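Local structure of beta-N-acetylglucosaminidase-like protein Glycoside hydrolase family 20 (Flavobacterium johnsoniae, 6YHH) at residues L123-N126 with F131-P134; V228-V233 with M364-I369; K565-F570 with E661-E666. The protein is a family 20 glycoside hydrolase, a chitobiase that probably removes terminal N-acetylglucosamine units from chitin fragments during bacterial chitin degradation. All coordinates share one frame; numbering follows the deposited sequence.

Contact 1 of 3, residues L123-N126 with F131-P134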
ATOM      1  N   LEU A 123      -9.156 -19.417 -14.511  1.00 11.18           N
ATOM      2  CA  LEU A 123      -9.152 -20.198 -15.733  1.00 12.87           C
ATOM      3  C   LEU A 123      -8.541 -19.506 -16.920  1.00 13.33           C
ATOM      4  O   LEU A 123      -8.250 -20.136 -17.961  1.00 12.43           O
ATOM      5  CB  LEU A 123     -10.594 -20.583 -16.133  1.00 14.78           C
ATOM      6  CG  LEU A 123     -11.302 -21.835 -15.716  1.00 19.10           C
ATOM      7  CD1 LEU A 123     -12.638 -21.871 -16.523  1.00 20.87           C
ATOM      8  CD2 LEU A 123     -10.470 -23.122 -15.973  1.00 16.31           C
ATOM      9  N   LEU A 124      -8.331 -18.197 -16.803  1.00 12.43           N
ATOM     10  CA  LEU A 124      -7.698 -17.384 -17.901  1.00 12.57           C
ATOM     11  C   LEU A 124      -6.418 -17.921 -18.354  1.00 12.76           C
ATOM     12  O   LEU A 124      -5.508 -18.216 -17.518  1.00 13.67           O
ATOM     13  CB  LEU A 124      -7.536 -15.938 -17.446  1.00 13.70           C
ATOM     14  CG  LEU A 124      -7.086 -14.955 -18.570  1.00 15.07           C
ATOM     15  CD1 LEU A 124      -8.133 -14.800 -19.630  1.00 16.19           C
ATOM     16  CD2 LEU A 124      -6.662 -13.670 -17.844  1.00 17.35           C
ATOM     17  N   GLN A 125      -6.293 -18.109 -19.661  1.00 11.90           N
ATOM     18  CA  GLN A 125      -5.094 -18.573 -20.316  1.00 13.65           C
ATOM     19  C   GLN A 125      -4.686 -17.542 -21.369  1.00 15.12           C
ATOM     20  O   GLN A 125      -5.446 -16.635 -21.712  1.00 13.43           O
ATOM     21  CB  GLN A 125      -5.298 -19.943 -21.000  1.00 13.79           C
ATOM     22  CG  GLN A 125      -5.863 -21.018 -20.081  1.00 15.08           C
ATOM     23  CD  GLN A 125      -5.048 -21.345 -18.877  1.00 18.11           C
ATOM     24  OE1 GLN A 125      -5.607 -21.534 -17.737  1.00 23.30           O
ATOM     25  NE2 GLN A 125      -3.795 -21.591 -19.087  1.00 20.03           N
ATOM     26  N   ASN A 126      -3.484 -17.727 -21.896  1.00 16.75           N
ATOM     27  CA  ASN A 126      -3.045 -16.945 -23.059  1.00 16.97           C
ATOM     28  C   ASN A 126      -2.039 -17.742 -23.858  1.00 18.66           C
ATOM     29  O   ASN A 126      -1.445 -18.695 -23.319  1.00 19.25           O
ATOM     30  CB  ASN A 126      -2.441 -15.582 -22.641  1.00 18.09           C
ATOM     31  CG  ASN A 126      -1.281 -15.697 -21.680  1.00 24.33           C
ATOM     32  OD1 ASN A 126      -0.108 -16.014 -22.121  1.00 22.30           O
ATOM     33  ND2 ASN A 126      -1.527 -15.243 -20.372  1.00 25.16           N
ATOM     34  N   PHE A 131      -5.871 -13.940 -25.227  1.00 12.98           N
ATOM     35  CA  PHE A 131      -6.350 -14.485 -23.984  1.00 12.59           C
ATOM     36  C   PHE A 131      -7.553 -15.334 -24.235  1.00 13.62           C
ATOM     37  O   PHE A 131      -8.421 -14.974 -25.064  1.00 13.89           O
ATOM     38  CB  PHE A 131      -6.721 -13.311 -23.001  1.00 13.30           C
ATOM     39  CG  PHE A 131      -5.492 -12.553 -22.547  1.00 13.03           C
ATOM     40  CD1 PHE A 131      -4.799 -13.007 -21.470  1.00 13.54           C
ATOM     41  CD2 PHE A 131      -5.055 -11.368 -23.190  1.00 15.27           C
ATOM     42  CE1 PHE A 131      -3.614 -12.392 -21.000  1.00 13.18           C
ATOM     43  CE2 PHE A 131      -3.873 -10.748 -22.762  1.00 13.02           C
ATOM     44  CZ  PHE A 131      -3.174 -11.242 -21.671  1.00 13.33           C
ATOM     45  N   TYR A 132      -7.678 -16.411 -23.471  1.00 13.50           N
ATOM     46  CA  TYR A 132      -8.793 -17.299 -23.671  1.00 15.16           C
ATOM     47  C   TYR A 132      -9.158 -18.078 -22.439  1.00 15.15           C
ATOM     48  O   TYR A 132      -8.372 -18.116 -21.514  1.00 14.00           O
ATOM     49  CB  TYR A 132      -8.488 -18.207 -24.830  1.00 16.67           C
ATOM     50  CG  TYR A 132      -7.341 -19.044 -24.743  1.00 21.10           C
ATOM     51  CD1 TYR A 132      -7.434 -20.333 -24.207  1.00 23.95           C
ATOM     52  CD2 TYR A 132      -6.071 -18.618 -25.239  1.00 26.05           C
ATOM     53  CE1 TYR A 132      -6.328 -21.172 -24.117  1.00 24.47           C
ATOM     54  CE2 TYR A 132      -4.948 -19.475 -25.107  1.00 27.24           C
ATOM     55  CZ  TYR A 132      -5.098 -20.757 -24.591  1.00 29.09           C
ATOM     56  OH  TYR A 132      -4.025 -21.635 -24.442  1.00 30.28           O
ATOM     57  N   PHE A 133     -10.339 -18.711 -22.439  1.00 13.33           N
ATOM     58  CA  PHE A 133     -10.756 -19.621 -21.382  1.00 13.14           C
ATOM     59  C   PHE A 133     -11.041 -20.965 -22.029  1.00 14.24           C
ATOM     60  O   PHE A 133     -11.628 -21.024 -23.091  1.00 14.86           O
ATOM     61  CB  PHE A 133     -12.016 -19.185 -20.698  1.00 12.70           C
ATOM     62  CG  PHE A 133     -11.974 -17.806 -20.078  1.00 14.34           C
ATOM     63  CD1 PHE A 133     -11.334 -17.596 -18.887  1.00 14.56           C
ATOM     64  CD2 PHE A 133     -12.662 -16.735 -20.646  1.00 13.47           C
ATOM     65  CE1 PHE A 133     -11.361 -16.370 -18.312  1.00 13.17           C
ATOM     66  CE2 PHE A 133     -12.696 -15.486 -20.038  1.00 14.08           C
ATOM     67  CZ  PHE A 133     -12.035 -15.322 -18.869  1.00 13.98           C
ATOM     68  N   PRO A 134     -10.496 -22.031 -21.472  1.00 15.72           N
ATOM     69  CA  PRO A 134     -10.743 -23.352 -22.053  1.00 14.53           C
ATOM     70  C   PRO A 134     -12.200 -23.774 -21.876  1.00 13.80           C
ATOM     71  O   PRO A 134     -12.842 -23.538 -20.862  1.00 14.31           O
ATOM     72  CB  PRO A 134      -9.764 -24.243 -21.310  1.00 17.20           C
ATOM     73  CG  PRO A 134      -9.635 -23.580 -19.997  1.00 20.16           C
ATOM     74  CD  PRO A 134      -9.624 -22.122 -20.287  1.00 16.97           C
TER
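The ring of Y132 carries the side chain of Q125 over one face: Q125 CB stands 3.5 Å above the ring plane and 3.8 Å from the centroid, a CH-pi contact shifted toward the CE1 rim. Y132 CG lies between the backbone N and the carbonyl carbon (chi1 60°), and this swings the ring back over the opposing strand, where CE2 comes to 3.6 Å from N126 C. The two residues also form an antiparallel hydrogen-bonded pair. Q125 N donates to Y132 O at 2.8 Å, and Y132 N returns a bond to Q125 O at 2.9 Å. N126 and F131 follow as the non-hydrogen-bonded pair, their side chains lying side by side on the other face of the sheet. Strands 125-126 and 131-140 thus make a beta hairpin in the mixed sheet of the domain that accompanies the catalytic barrel in this family. L124 CD1 sits off-centre over the F133 ring and 3.9 Å from F131 CB, while CD2 approaches the F131 ring. The edge of F133 faces the backbone at L124 N. L123 CD2 meets P134 CG at 4.1 Å. Helix 40-56 covers L124 through L52, R55 and T56, and P611 of the second subunit packs on F131.

Contact 2 of 3, residues V228-V233 with M364-I369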
ATOM      1  N   VAL A 228     -16.373 -11.814  12.458  1.00  9.23           N
ATOM      2  CA  VAL A 228     -16.521 -12.306  13.799  1.00  8.89           C
ATOM      3  C   VAL A 228     -15.576 -11.448  14.675  1.00  8.77           C
ATOM      4  O   VAL A 228     -14.339 -11.590  14.594  1.00  9.10           O
ATOM      5  CB  VAL A 228     -16.200 -13.823  13.929  1.00  9.67           C
ATOM      6  CG1 VAL A 228     -16.298 -14.240  15.357  1.00  9.67           C
ATOM      7  CG2 VAL A 228     -17.124 -14.640  13.026  1.00  9.03           C
ATOM      8  N   PRO A 229     -16.135 -10.493  15.446  1.00  8.57           N
ATOM      9  CA  PRO A 229     -15.321  -9.709  16.397  1.00  8.03           C
ATOM     10  C   PRO A 229     -14.923 -10.459  17.636  1.00  8.23           C
ATOM     11  O   PRO A 229     -15.616 -11.382  18.071  1.00  7.95           O
ATOM     12  CB  PRO A 229     -16.294  -8.568  16.766  1.00  9.24           C
ATOM     13  CG  PRO A 229     -17.608  -9.322  16.810  1.00  9.43           C
ATOM     14  CD  PRO A 229     -17.571 -10.204  15.609  1.00  9.55           C
ATOM     15  N   GLU A 230     -13.745 -10.136  18.187  1.00  7.58           N
ATOM     16  CA  GLU A 230     -13.286 -10.743  19.437  1.00  8.02           C
ATOM     17  C   GLU A 230     -12.849  -9.706  20.406  1.00  8.41           C
ATOM     18  O   GLU A 230     -12.006  -8.843  20.094  1.00  8.53           O
ATOM     19  CB  GLU A 230     -12.142 -11.733  19.222  1.00  8.05           C
ATOM     20  CG  GLU A 230     -11.722 -12.491  20.479  1.00  8.20           C
ATOM     21  CD  GLU A 230     -10.427 -13.301  20.353  1.00  8.05           C
ATOM     22  OE1 GLU A 230      -9.974 -13.551  19.179  1.00  7.74           O
ATOM     23  OE2 GLU A 230      -9.862 -13.709  21.388  1.00  7.30           O
ATOM     24  N   ILE A 231     -13.443  -9.764  21.583  1.00  8.16           N
ATOM     25  CA  ILE A 231     -12.975  -9.065  22.760  1.00  8.71           C
ATOM     26  C   ILE A 231     -12.507 -10.113  23.774  1.00  9.21           C
ATOM     27  O   ILE A 231     -13.318 -10.785  24.423  1.00  9.95           O
ATOM     28  CB  ILE A 231     -14.059  -8.168  23.384  1.00  9.42           C
ATOM     29  CG1 ILE A 231     -14.432  -7.055  22.410  1.00 10.32           C
ATOM     30  CG2 ILE A 231     -13.477  -7.530  24.612  1.00  9.60           C
ATOM     31  CD1 ILE A 231     -15.576  -6.175  22.967  1.00 10.26           C
ATOM     32  N   ASP A 232     -11.186 -10.319  23.878  1.00  8.91           N
ATOM     33  CA  ASP A 232     -10.648 -11.427  24.601  1.00  8.98           C
ATOM     34  C   ASP A 232     -10.620 -11.171  26.130  1.00  8.87           C
ATOM     35  O   ASP A 232      -9.921 -10.272  26.604  1.00  8.43           O
ATOM     36  CB  ASP A 232      -9.219 -11.674  24.040  1.00  8.64           C
ATOM     37  CG  ASP A 232      -8.549 -12.917  24.581  1.00  9.87           C
ATOM     38  OD1 ASP A 232      -9.043 -13.508  25.535  1.00 10.26           O
ATOM     39  OD2 ASP A 232      -7.459 -13.280  24.021  1.00  8.70           O
ATOM     40  N   VAL A 233     -11.385 -11.987  26.870  1.00  8.85           N
ATOM     41  CA  VAL A 233     -11.549 -11.875  28.313  1.00  8.88           C
ATOM     42  C   VAL A 233     -11.574 -13.253  28.926  1.00  9.16           C
ATOM     43  O   VAL A 233     -12.024 -14.229  28.238  1.00  9.53           O
ATOM     44  CB  VAL A 233     -12.860 -11.102  28.660  1.00  8.95           C
ATOM     45  CG1 VAL A 233     -12.712  -9.650  28.313  1.00 10.10           C
ATOM     46  CG2 VAL A 233     -14.086 -11.710  27.994  1.00  8.41           C
ATOM     47  N   MET A 364     -18.652 -17.492  21.240  1.00  9.87           N
ATOM     48  CA  MET A 364     -17.518 -18.296  20.830  1.00  9.87           C
ATOM     49  C   MET A 364     -16.347 -17.987  21.734  1.00  9.71           C
ATOM     50  O   MET A 364     -16.195 -16.871  22.180  1.00  9.13           O
ATOM     51  CB  MET A 364     -17.229 -17.948  19.357  1.00  9.35           C
ATOM     52  CG  MET A 364     -16.072 -18.768  18.763  1.00 10.09           C
ATOM     53  SD  MET A 364     -16.050 -18.628  16.984  1.00 10.37           S
ATOM     54  CE  MET A 364     -14.631 -19.683  16.613  1.00 11.04           C
ATOM     55  N   GLY A 365     -15.496 -18.959  21.939  1.00  9.27           N
ATOM     56  CA  GLY A 365     -14.278 -18.755  22.700  1.00  9.68           C
ATOM     57  C   GLY A 365     -13.201 -19.773  22.428  1.00  8.90           C
ATOM     58  O   GLY A 365     -13.473 -20.887  21.935  1.00  8.45           O
ATOM     59  N   TRP A 366     -11.963 -19.414  22.800  1.00  9.05           N
ATOM     60  CA  TRP A 366     -10.844 -20.345  22.739  1.00  8.50           C
ATOM     61  C   TRP A 366     -11.102 -21.536  23.688  1.00  9.36           C
ATOM     62  O   TRP A 366     -11.854 -21.429  24.657  1.00  9.53           O
ATOM     63  CB  TRP A 366      -9.557 -19.630  23.133  1.00  8.69           C
ATOM     64  CG  TRP A 366      -9.222 -18.477  22.194  1.00  8.14           C
ATOM     65  CD1 TRP A 366      -9.195 -17.156  22.528  1.00  8.51           C
ATOM     66  CD2 TRP A 366      -8.803 -18.547  20.808  1.00  8.12           C
ATOM     67  NE1 TRP A 366      -8.923 -16.411  21.414  1.00  8.58           N
ATOM     68  CE2 TRP A 366      -8.666 -17.233  20.355  1.00  7.35           C
ATOM     69  CE3 TRP A 366      -8.571 -19.600  19.880  1.00  7.94           C
ATOM     70  CZ2 TRP A 366      -8.285 -16.919  19.075  1.00  7.52           C
ATOM     71  CZ3 TRP A 366      -8.159 -19.279  18.617  1.00  7.76           C
ATOM     72  CH2 TRP A 366      -8.003 -17.952  18.219  1.00  7.11           C
ATOM     73  N   GLU A 367     -10.550 -22.683  23.351  1.00  8.66           N
ATOM     74  CA  GLU A 367     -10.939 -23.962  23.960  1.00  9.90           C
ATOM     75  C   GLU A 367     -10.931 -23.994  25.486  1.00 10.69           C
ATOM     76  O   GLU A 367     -11.644 -24.836  26.086  1.00 11.58           O
ATOM     77  CB  GLU A 367     -10.044 -25.055  23.359  1.00  9.89           C
ATOM     78  CG  GLU A 367      -8.592 -24.974  23.795  1.00 11.53           C
ATOM     79  CD  GLU A 367      -7.761 -26.038  23.172  1.00 12.75           C
ATOM     80  OE1 GLU A 367      -7.605 -25.980  21.941  1.00 11.90           O
ATOM     81  OE2 GLU A 367      -7.256 -26.921  23.932  1.00 12.53           O
ATOM     82  N   GLU A 368     -10.108 -23.179  26.127  1.00 10.30           N
ATOM     83  CA  GLU A 368     -10.105 -23.107  27.603  1.00 10.39           C
ATOM     84  C   GLU A 368     -11.445 -22.901  28.224  1.00 10.39           C
ATOM     85  O   GLU A 368     -11.652 -23.365  29.388  1.00 10.29           O
ATOM     86  CB  GLU A 368      -9.103 -22.133  28.173  1.00 10.86           C
ATOM     87  CG  GLU A 368      -7.661 -22.461  27.783  1.00 11.66           C
ATOM     88  CD  GLU A 368      -7.130 -21.734  26.548  1.00 11.20           C
ATOM     89  OE1 GLU A 368      -7.896 -21.638  25.546  1.00 10.56           O
ATOM     90  OE2 GLU A 368      -5.913 -21.301  26.573  1.00 10.64           O
ATOM     91  N   ILE A 369     -12.384 -22.299  27.498  1.00 10.37           N
ATOM     92  CA  ILE A 369     -13.701 -22.067  28.048  1.00 11.57           C
ATOM     93  C   ILE A 369     -14.521 -23.320  28.301  1.00 11.90           C
ATOM     94  O   ILE A 369     -15.528 -23.286  29.054  1.00 11.11           O
ATOM     95  CB  ILE A 369     -14.574 -21.035  27.260  1.00 11.20           C
ATOM     96  CG1 ILE A 369     -14.983 -21.544  25.886  1.00 11.04           C
ATOM     97  CG2 ILE A 369     -13.814 -19.681  27.166  1.00 11.03           C
ATOM     98  CD1 ILE A 369     -16.094 -20.735  25.246  1.00 12.15           C
TER
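The bond from W366 NE1 to E230 OE2 measures 2.9 Å, with an N-H...O angle of 150°, while the other oxygen of the acid, OE1, is bonded to H179 NE2 and H181 ND1. The tryptophan bond is not a flat meeting, since the indole nitrogen comes from above the carboxylate plane, the acceptor is tilted slightly from the ring plane, and the two planes stand 60° apart. E230 reaches it as an extended chain with CG trans to its own N (chi1 -174°), which carries the acid across from its strand to the nitrogen-bearing edge of the indole. OE1 is 3.8 Å from W366 CZ2. With both oxygens engaged, the acid is fixed in rotation. D232 OD2 comes within 4.3 Å of W366 NE1, too long for a bond; the firm partner of this acid is the backbone N of G315, through OD1. The indole is held in turn by a stack on H381 and an inclined meeting with H312. D232 lies about 7 Å, side chain to side chain, from E317, the predicted proton donor, so the network borders the probable active site. Both segments run off the C-terminal ends of barrel strands 226-230 and 362-366. Strand 310-312, paired with 362-366, supplies H312, which both E230 and M364 touch, while helix 341-358 packs against V233 and I369.

Contact 3 of 3, residues K565-F570 with E661-E666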
ATOM      1  N   LYS A 565      12.601 -20.343  -2.243  1.00  9.71           N
ATOM      2  CA  LYS A 565      12.458 -21.053  -3.543  1.00 11.94           C
ATOM      3  C   LYS A 565      13.703 -21.754  -3.965  1.00 10.99           C
ATOM      4  O   LYS A 565      13.632 -22.845  -4.536  1.00 10.87           O
ATOM      5  CB  LYS A 565      11.947 -20.154  -4.616  1.00 15.88           C
ATOM      6  CG  LYS A 565      12.753 -19.073  -5.123  1.00 17.38           C
ATOM      7  CD  LYS A 565      12.026 -18.281  -6.274  1.00 22.43           C
ATOM      8  N   ASP A 566      14.872 -21.153  -3.712  1.00 10.68           N
ATOM      9  CA  ASP A 566      16.097 -21.855  -4.196  1.00 11.47           C
ATOM     10  C   ASP A 566      16.453 -23.046  -3.327  1.00 11.48           C
ATOM     11  O   ASP A 566      17.003 -24.008  -3.792  1.00 10.71           O
ATOM     12  CB  ASP A 566      17.276 -20.911  -4.291  1.00 12.77           C
ATOM     13  CG  ASP A 566      17.225 -20.016  -5.479  1.00 16.90           C
ATOM     14  OD1 ASP A 566      16.269 -20.061  -6.358  1.00 18.90           O
ATOM     15  OD2 ASP A 566      18.193 -19.185  -5.631  1.00 18.74           O
ATOM     16  N   SER A 567      16.130 -22.976  -2.010  1.00 10.56           N
ATOM     17  CA  SER A 567      16.257 -24.135  -1.134  1.00 10.07           C
ATOM     18  C   SER A 567      15.438 -25.300  -1.678  1.00 11.42           C
ATOM     19  O   SER A 567      15.928 -26.418  -1.718  1.00 11.81           O
ATOM     20  CB  SER A 567      15.816 -23.850   0.278  1.00 10.50           C
ATOM     21  OG  SER A 567      16.670 -22.806   0.799  1.00 10.07           O
ATOM     22  N   LEU A 568      14.175 -25.052  -2.022  1.00 11.19           N
ATOM     23  CA  LEU A 568      13.336 -26.164  -2.515  1.00 12.96           C
ATOM     24  C   LEU A 568      13.934 -26.727  -3.811  1.00 13.17           C
ATOM     25  O   LEU A 568      13.944 -27.955  -4.000  1.00 13.94           O
ATOM     26  CB  LEU A 568      11.931 -25.671  -2.767  1.00 14.60           C
ATOM     27  CG  LEU A 568      11.090 -25.327  -1.531  1.00 17.44           C
ATOM     28  CD1 LEU A 568       9.718 -24.766  -1.956  1.00 17.97           C
ATOM     29  CD2 LEU A 568      11.021 -26.445  -0.574  1.00 20.89           C
ATOM     30  N   ALA A 569      14.414 -25.850  -4.677  1.00 12.32           N
ATOM     31  CA  ALA A 569      15.072 -26.323  -5.899  1.00 12.29           C
ATOM     32  C   ALA A 569      16.320 -27.100  -5.687  1.00 12.83           C
ATOM     33  O   ALA A 569      16.584 -28.074  -6.379  1.00 12.58           O
ATOM     34  CB  ALA A 569      15.266 -25.188  -6.889  1.00 13.08           C
ATOM     35  N   PHE A 570      17.111 -26.660  -4.742  1.00 12.60           N
ATOM     36  CA  PHE A 570      18.311 -27.354  -4.334  1.00 12.03           C
ATOM     37  C   PHE A 570      18.006 -28.717  -3.816  1.00 12.15           C
ATOM     38  O   PHE A 570      18.616 -29.764  -4.188  1.00 13.78           O
ATOM     39  CB  PHE A 570      19.080 -26.537  -3.291  1.00 10.81           C
ATOM     40  CG  PHE A 570      20.397 -27.154  -2.917  1.00 10.83           C
ATOM     41  CD1 PHE A 570      21.436 -27.298  -3.856  1.00 10.99           C
ATOM     42  CD2 PHE A 570      20.658 -27.601  -1.608  1.00 11.48           C
ATOM     43  CE1 PHE A 570      22.672 -27.826  -3.449  1.00 10.74           C
ATOM     44  CE2 PHE A 570      21.852 -28.140  -1.231  1.00 11.98           C
ATOM     45  CZ  PHE A 570      22.881 -28.291  -2.203  1.00 11.39           C
ATOM     46  N   GLU A 661      17.548 -18.829   9.157  1.00  8.87           N
ATOM     47  CA  GLU A 661      18.260 -20.054   8.968  1.00  8.63           C
ATOM     48  C   GLU A 661      18.416 -20.355   7.499  1.00  8.80           C
ATOM     49  O   GLU A 661      17.632 -19.967   6.651  1.00  8.73           O
ATOM     50  CB  GLU A 661      17.524 -21.180   9.664  1.00  8.73           C
ATOM     51  CG  GLU A 661      16.165 -21.552   9.098  1.00  9.60           C
ATOM     52  CD  GLU A 661      15.331 -22.449   9.965  1.00  9.99           C
ATOM     53  OE1 GLU A 661      15.616 -22.535  11.172  1.00 10.35           O
ATOM     54  OE2 GLU A 661      14.335 -23.044   9.461  1.00 10.50           O
ATOM     55  N   LEU A 662      19.498 -21.069   7.195  1.00  8.97           N
ATOM     56  CA  LEU A 662      19.712 -21.609   5.856  1.00  8.89           C
ATOM     57  C   LEU A 662      18.940 -22.908   5.631  1.00  9.37           C
ATOM     58  O   LEU A 662      19.169 -23.896   6.320  1.00 11.20           O
ATOM     59  CB  LEU A 662      21.224 -21.890   5.596  1.00  9.25           C
ATOM     60  CG  LEU A 662      22.139 -20.693   5.388  1.00 10.36           C
ATOM     61  CD1 LEU A 662      23.618 -21.120   5.528  1.00 11.30           C
ATOM     62  CD2 LEU A 662      21.855 -20.010   4.071  1.00 11.00           C
ATOM     63  N   SER A 663      17.967 -22.887   4.739  1.00  8.41           N
ATOM     64  CA  SER A 663      17.080 -24.027   4.592  1.00  9.58           C
ATOM     65  C   SER A 663      17.548 -24.991   3.518  1.00  9.63           C
ATOM     66  O   SER A 663      16.831 -25.855   3.092  1.00 11.43           O
ATOM     67  CB  SER A 663      15.644 -23.543   4.359  1.00  9.05           C
ATOM     68  OG  SER A 663      15.561 -22.702   3.217  1.00  8.52           O
ATOM     69  N   VAL A 664      18.803 -24.834   3.149  1.00 10.58           N
ATOM     70  CA  VAL A 664      19.564 -25.830   2.358  1.00 10.61           C
ATOM     71  C   VAL A 664      20.430 -26.717   3.225  1.00 12.58           C
ATOM     72  O   VAL A 664      21.048 -27.671   2.725  1.00 11.67           O
ATOM     73  CB  VAL A 664      20.438 -25.108   1.298  1.00 10.95           C
ATOM     74  CG1 VAL A 664      19.607 -24.386   0.251  1.00 11.40           C
ATOM     75  CG2 VAL A 664      21.434 -24.149   1.912  1.00 12.04           C
ATOM     76  N   TYR A 665      20.537 -26.454   4.528  1.00 10.89           N
ATOM     77  CA  TYR A 665      21.365 -27.247   5.386  1.00 12.75           C
ATOM     78  C   TYR A 665      21.128 -28.764   5.347  1.00 13.10           C
ATOM     79  O   TYR A 665      22.121 -29.570   5.163  1.00 15.02           O
ATOM     80  CB  TYR A 665      21.301 -26.760   6.844  1.00 13.04           C
ATOM     81  CG  TYR A 665      21.858 -27.763   7.767  1.00 13.96           C
ATOM     82  CD1 TYR A 665      23.236 -27.938   7.850  1.00 14.84           C
ATOM     83  CD2 TYR A 665      21.014 -28.559   8.530  1.00 17.46           C
ATOM     84  CE1 TYR A 665      23.757 -28.895   8.689  1.00 16.80           C
ATOM     85  CE2 TYR A 665      21.518 -29.495   9.401  1.00 19.06           C
ATOM     86  CZ  TYR A 665      22.887 -29.647   9.481  1.00 18.80           C
ATOM     87  OH  TYR A 665      23.434 -30.624  10.349  1.00 26.18           O
ATOM     88  N   GLU A 666      19.854 -29.163   5.431  1.00 13.68           N
ATOM     89  CA  GLU A 666      19.547 -30.624   5.446  1.00 14.53           C
ATOM     90  C   GLU A 666      20.075 -31.332   4.185  1.00 14.73           C
ATOM     91  O   GLU A 666      20.644 -32.409   4.300  1.00 14.78           O
ATOM     92  CB  GLU A 666      18.092 -30.916   5.644  1.00 16.81           C
ATOM     93  CG  GLU A 666      17.586 -30.498   7.035  1.00 17.98           C
ATOM     94  CD  GLU A 666      18.183 -31.294   8.226  1.00 22.78           C
ATOM     95  OE1 GLU A 666      18.766 -32.418   8.070  1.00 23.02           O
ATOM     96  OE2 GLU A 666      18.089 -30.781   9.376  1.00 27.54           O
TER
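S567 and S663 join hydroxyl to hydroxyl where the first turns of helix 565-579 meet the turn linking strand 660-662 to the C-terminal helix 665-671, in the largely helical C-terminal part of the chain. S567 OG donates to S663 OG at 2.7 Å. The two serines use different rotamers to meet: in S567 the hydroxyl is trans to the carbonyl carbon (chi1 -61°), whereas in S663 it is tucked between N and the carbonyl carbon (chi1 57°). S663 OG is also bonded to E533 OE2, so this one oxygen ties the helix and the turn to strand 532-534, the antiparallel partner of 660-662. Beside the hydroxyls, V664 points its side chain at the helix. Its CG1 branch lies 3.6 Å from S567 CA and 3.4 Å from S567 OG, giving the buried serine an apolar neighbour next to its polar one. One helical turn further on, F570 sends its ring back toward the same valine: CG is trans to the backbone N (chi1 -175°), and the two side chains cross at about a right angle. Helix 583-607 supplies W596 and F592, which meet the F570 ring edge-to-face, and W596 touches V664 as well; L623 of helix 617-634 packs against the valine too. The apolar part of the contact rests on F570 CD2, which approaches V664 CB to 3.8 Å.

Overall arrangement
The three contacts follow one another along the chain without overlapping and mark three parts of the molecule. Contact 1 belongs to the mixed sheet of the N-terminal domain, contact 2 to the strands of the catalytic barrel, and contact 3 to the helical C-terminal part. Their centres are 44 Å (1 to 2), 34 Å (1 to 3) and 38 Å (2 to 3) apart, and none touches another; the nearest atoms of contacts 1 and 3 are still about 20 Å apart. Contact 2 lies across the chain's centre from both others. It alone borders the predicted catalytic acid, whereas contact 1 reaches the second subunit and contact 3 is internal packing within its own chain.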